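Local atomic coordinates of peroxiredoxin (Akkermansia muciniphila, PDB entry 6KHX), a protein that probably reduces hydrogen peroxide and organic hydroperoxides as a typical 2-Cys peroxiredoxin, using cysteine thiols. Residues B[69-81]-B[99-111]. Sequence-based numbering, arbitrary orientation.
Sequences AVVGCSTDSEFSH and YPIVSDINKTISA
Tyr99 lays one ring face against Val70, whose CG1 stands over the ring centre, 4.0 Å from the centroid, in a CH-pi contact. The Tyr99 hydroxyl hydrogen-bonds to Leu53 O. Pro100 O accepts Gly72 N at 3.0 Å and starts the parallel ladder. Ile101 CG2 sits over one face of the His81 ring, offset toward CD2; Ser77 O lies over the opposite face. Val102 N donates to Gly72 O at 2.7 Å, and Val102 CG2 packs on Val71 CG1. Val102 O accepts His81 NE2 at 3.1 Å and, weakly, Ser74 N. NE2 stands above the carbonyl plane, although the oxygen lies near the ring plane. His81 ND1 hydrogen-bonds to Asp44, so the ring is held at both nitrogens. Ser103 OG, swung anti to its own N (chi1 169°), donates to a lone pair of Asp76 O at 2.7 Å. Asp104 N continues the ladder to Ser74 O. Asp104 OD1 accepts Ile109 N and OD2 accepts Ser110 N, both from above the carboxylate plane. Asp104 CB touches Cys73 SG. Lys107 NZ hydrogen-bonds to Leu134 O and to a water beside Thr75 O. The arrangement is a beta-alpha-beta crossover, strand 68-74, helix 78-85, strand 101-103, of the thioredoxin fold of peroxiredoxins.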
loop_
_atom_site.group_PDB
_atom_site.type_symbol
_atom_site.label_atom_id
_atom_site.label_comp_id
_atom_site.label_asym_id
_atom_site.label_seq_id
_atom_site.Cartn_x
_atom_site.Cartn_y
_atom_site.Cartn_z
ATOM N N ALA B 69 -12.688 41.288 23.304
ATOM C CA ALA B 69 -12.844 41.755 21.943
ATOM C C ALA B 69 -13.929 40.925 21.276
ATOM O O ALA B 69 -13.917 39.693 21.369
ATOM C CB ALA B 69 -11.526 41.631 21.183
ATOM N N VAL B 70 -14.873 41.596 20.624
ATOM C CA VAL B 70 -15.950 40.925 19.907
ATOM C C VAL B 70 -15.573 40.877 18.434
ATOM O O VAL B 70 -15.250 41.912 17.833
ATOM C CB VAL B 70 -17.291 41.645 20.120
ATOM C CG1 VAL B 70 -18.373 41.018 19.261
ATOM C CG2 VAL B 70 -17.669 41.604 21.577
ATOM N N VAL B 71 -15.603 39.677 17.850
ATOM C CA VAL B 71 -15.231 39.473 16.454
ATOM C C VAL B 71 -16.299 38.607 15.804
ATOM O O VAL B 71 -16.594 37.509 16.295
ATOM C CB VAL B 71 -13.847 38.809 16.308
ATOM C CG1 VAL B 71 -13.481 38.649 14.840
ATOM C CG2 VAL B 71 -12.772 39.589 17.047
ATOM N N GLY B 72 -16.884 39.105 14.714
ATOM C CA GLY B 72 -17.795 38.327 13.904
ATOM C C GLY B 72 -17.120 37.800 12.649
ATOM O O GLY B 72 -16.104 38.322 12.197
ATOM N N CYS B 73 -17.718 36.765 12.067
ATOM C CA CYS B 73 -17.130 36.126 10.902
ATOM C C CYS B 73 -18.203 35.403 10.102
ATOM O O CYS B 73 -19.050 34.705 10.670
ATOM C CB CYS B 73 -16.041 35.133 11.318
ATOM S SG CYS B 73 -15.270 34.277 9.936
ATOM N N SER B 74 -18.129 35.547 8.779
ATOM C CA SER B 74 -18.892 34.731 7.847
ATOM C C SER B 74 -18.016 34.463 6.635
ATOM O O SER B 74 -16.957 35.076 6.465
ATOM C CB SER B 74 -20.198 35.411 7.416
ATOM O OG SER B 74 -19.971 36.308 6.339
ATOM N N THR B 75 -18.477 33.559 5.767
ATOM C CA THR B 75 -17.721 33.209 4.572
ATOM C C THR B 75 -17.980 34.161 3.411
ATOM O O THR B 75 -17.577 33.860 2.284
ATOM C CB THR B 75 -18.004 31.763 4.139
ATOM O OG1 THR B 75 -19.400 31.582 3.875
ATOM C CG2 THR B 75 -17.561 30.785 5.216
ATOM N N ASP B 76 -18.658 35.282 3.655
ATOM C CA ASP B 76 -18.796 36.331 2.656
ATOM C C ASP B 76 -17.500 37.129 2.532
ATOM O O ASP B 76 -16.642 37.121 3.421
ATOM C CB ASP B 76 -19.945 37.267 3.014
ATOM C CG ASP B 76 -21.259 36.539 3.139
ATOM O OD1 ASP B 76 -21.778 36.060 2.106
ATOM O OD2 ASP B 76 -21.759 36.421 4.274
ATOM N N SER B 77 -17.369 37.832 1.412
ATOM C CA SER B 77 -16.184 38.639 1.170
ATOM C C SER B 77 -16.168 39.885 2.060
ATOM O O SER B 77 -17.181 40.298 2.633
ATOM C CB SER B 77 -16.112 39.053 -0.296
ATOM O OG SER B 77 -16.883 40.222 -0.530
ATOM N N GLU B 78 -14.987 40.498 2.152
ATOM C CA GLU B 78 -14.857 41.753 2.880
ATOM C C GLU B 78 -15.657 42.867 2.215
ATOM O O GLU B 78 -16.072 43.819 2.887
ATOM C CB GLU B 78 -13.379 42.147 2.990
ATOM C CG GLU B 78 -12.705 42.574 1.674
ATOM C CD GLU B 78 -12.270 41.395 0.792
ATOM O OE1 GLU B 78 -12.737 40.256 1.013
ATOM O OE2 GLU B 78 -11.447 41.605 -0.123
ATOM N N PHE B 79 -15.884 42.768 0.903
ATOM C CA PHE B 79 -16.674 43.778 0.208
ATOM C C PHE B 79 -18.168 43.637 0.488
ATOM O O PHE B 79 -18.873 44.643 0.590
ATOM C CB PHE B 79 -16.389 43.729 -1.292
ATOM C CG PHE B 79 -15.081 44.357 -1.672
ATOM C CD1 PHE B 79 -13.906 43.628 -1.640
ATOM C CD2 PHE B 79 -15.025 45.694 -2.040
ATOM C CE1 PHE B 79 -12.701 44.220 -1.982
ATOM C CE2 PHE B 79 -13.824 46.287 -2.384
ATOM C CZ PHE B 79 -12.663 45.552 -2.353
ATOM N N SER B 80 -18.676 42.415 0.637
ATOM C CA SER B 80 -20.054 42.274 1.096
ATOM C C SER B 80 -20.214 42.812 2.513
ATOM O O SER B 80 -21.195 43.498 2.817
ATOM C CB SER B 80 -20.494 40.818 1.012
ATOM O OG SER B 80 -20.578 40.409 -0.339
ATOM N N HIS B 81 -19.254 42.512 3.397
ATOM C CA HIS B 81 -19.275 43.076 4.745
ATOM C C HIS B 81 -19.292 44.601 4.700
ATOM O O HIS B 81 -20.099 45.252 5.378
ATOM C CB HIS B 81 -18.056 42.592 5.531
ATOM C CG HIS B 81 -18.063 41.128 5.842
ATOM N ND1 HIS B 81 -19.134 40.308 5.563
ATOM C CD2 HIS B 81 -17.114 40.333 6.393
ATOM C CE1 HIS B 81 -18.850 39.072 5.939
ATOM N NE2 HIS B 81 -17.631 39.061 6.445
ATOM N N TYR B 99 -17.062 46.771 15.403
ATOM C CA TYR B 99 -16.077 45.758 15.752
ATOM C C TYR B 99 -15.667 44.973 14.502
ATOM O O TYR B 99 -16.323 45.059 13.460
ATOM C CB TYR B 99 -16.630 44.840 16.844
ATOM C CG TYR B 99 -17.925 44.162 16.494
ATOM C CD1 TYR B 99 -17.935 42.974 15.773
ATOM C CD2 TYR B 99 -19.140 44.700 16.895
ATOM C CE1 TYR B 99 -19.120 42.348 15.453
ATOM C CE2 TYR B 99 -20.331 44.079 16.582
ATOM C CZ TYR B 99 -20.314 42.908 15.859
ATOM O OH TYR B 99 -21.496 42.291 15.543
ATOM N N PRO B 100 -14.576 44.203 14.569
ATOM C CA PRO B 100 -14.094 43.513 13.361
ATOM C C PRO B 100 -15.074 42.453 12.878
ATOM O O PRO B 100 -15.584 41.650 13.664
ATOM C CB PRO B 100 -12.770 42.884 13.810
ATOM C CG PRO B 100 -12.359 43.659 15.010
ATOM C CD PRO B 100 -13.641 44.029 15.693
ATOM N N ILE B 101 -15.334 42.465 11.574
ATOM C CA ILE B 101 -16.105 41.425 10.902
ATOM C C ILE B 101 -15.177 40.769 9.892
ATOM O O ILE B 101 -14.825 41.380 8.875
ATOM C CB ILE B 101 -17.364 41.973 10.223
ATOM C CG1 ILE B 101 -18.144 42.861 11.204
ATOM C CG2 ILE B 101 -18.207 40.816 9.701
ATOM C CD1 ILE B 101 -19.351 43.558 10.595
ATOM N N VAL B 102 -14.762 39.535 10.186
ATOM C CA VAL B 102 -13.758 38.829 9.399
ATOM C C VAL B 102 -14.404 38.215 8.167
ATOM O O VAL B 102 -15.520 37.687 8.225
ATOM C CB VAL B 102 -13.078 37.749 10.261
ATOM C CG1 VAL B 102 -12.066 36.949 9.437
ATOM C CG2 VAL B 102 -12.426 38.381 11.462
ATOM N N SER B 103 -13.686 38.246 7.050
ATOM C CA SER B 103 -14.120 37.584 5.827
ATOM C C SER B 103 -13.421 36.229 5.722
ATOM O O SER B 103 -12.231 36.162 5.399
ATOM C CB SER B 103 -13.819 38.456 4.611
ATOM O OG SER B 103 -14.001 37.727 3.408
ATOM N N ASP B 104 -14.166 35.150 5.974
ATOM C CA ASP B 104 -13.655 33.786 5.809
ATOM C C ASP B 104 -13.885 33.324 4.370
ATOM O O ASP B 104 -14.579 32.346 4.091
ATOM C CB ASP B 104 -14.324 32.844 6.807
ATOM C CG ASP B 104 -13.786 31.414 6.731
ATOM O OD1 ASP B 104 -12.667 31.200 6.217
ATOM O OD2 ASP B 104 -14.499 30.491 7.174
ATOM N N ILE B 105 -13.250 34.055 3.452
ATOM C CA ILE B 105 -13.575 33.935 2.033
ATOM C C ILE B 105 -13.209 32.561 1.483
ATOM O O ILE B 105 -13.831 32.091 0.520
ATOM C CB ILE B 105 -12.883 35.067 1.254
ATOM C CG1 ILE B 105 -13.469 35.205 -0.153
ATOM C CG2 ILE B 105 -11.378 34.848 1.205
ATOM C CD1 ILE B 105 -13.260 36.584 -0.751
ATOM N N ASN B 106 -12.224 31.884 2.077
ATOM C CA ASN B 106 -11.823 30.550 1.646
ATOM C C ASN B 106 -12.533 29.439 2.404
ATOM O O ASN B 106 -12.339 28.263 2.069
ATOM C CB ASN B 106 -10.312 30.369 1.813
ATOM C CG ASN B 106 -9.513 31.242 0.880
ATOM O OD1 ASN B 106 -9.964 31.578 -0.215
ATOM N ND2 ASN B 106 -8.321 31.626 1.311
ATOM N N LYS B 107 -13.353 29.780 3.400
ATOM C CA LYS B 107 -14.069 28.842 4.262
ATOM C C LYS B 107 -13.141 28.020 5.149
ATOM O O LYS B 107 -13.599 27.068 5.795
ATOM C CB LYS B 107 -14.970 27.894 3.458
ATOM C CG LYS B 107 -15.842 28.610 2.451
ATOM C CD LYS B 107 -16.813 27.666 1.789
ATOM C CE LYS B 107 -17.531 28.352 0.652
ATOM N NZ LYS B 107 -18.480 29.389 1.138
ATOM N N THR B 108 -11.848 28.353 5.205
ATOM C CA THR B 108 -10.927 27.574 6.027
ATOM C C THR B 108 -11.116 27.850 7.518
ATOM O O THR B 108 -10.917 26.948 8.338
ATOM C CB THR B 108 -9.474 27.847 5.612
ATOM O OG1 THR B 108 -9.198 29.247 5.698
ATOM C CG2 THR B 108 -9.217 27.383 4.182
ATOM N N ILE B 109 -11.489 29.079 7.897
ATOM C CA ILE B 109 -11.706 29.380 9.309
ATOM C C ILE B 109 -12.914 28.612 9.828
ATOM O O ILE B 109 -12.866 27.971 10.887
ATOM C CB ILE B 109 -11.877 30.893 9.523
ATOM C CG1 ILE B 109 -10.728 31.664 8.886
ATOM C CG2 ILE B 109 -11.935 31.206 11.005
ATOM C CD1 ILE B 109 -10.928 33.164 8.932
ATOM N N SER B 110 -14.020 28.672 9.084
ATOM C CA SER B 110 -15.221 27.946 9.474
ATOM C C SER B 110 -14.949 26.451 9.551
ATOM O O SER B 110 -15.479 25.762 10.431
ATOM C CB SER B 110 -16.351 28.245 8.487
ATOM O OG SER B 110 -16.576 29.642 8.381
ATOM N N ALA B 111 -14.132 25.929 8.632
ATOM C CA ALA B 111 -13.747 24.523 8.689
ATOM C C ALA B 111 -12.931 24.231 9.942
ATOM O O ALA B 111 -13.202 23.266 10.663
ATOM C CB ALA B 111 -12.966 24.137 7.435
HETATM O O HOH W 1 -16.932 31.431 0.750
#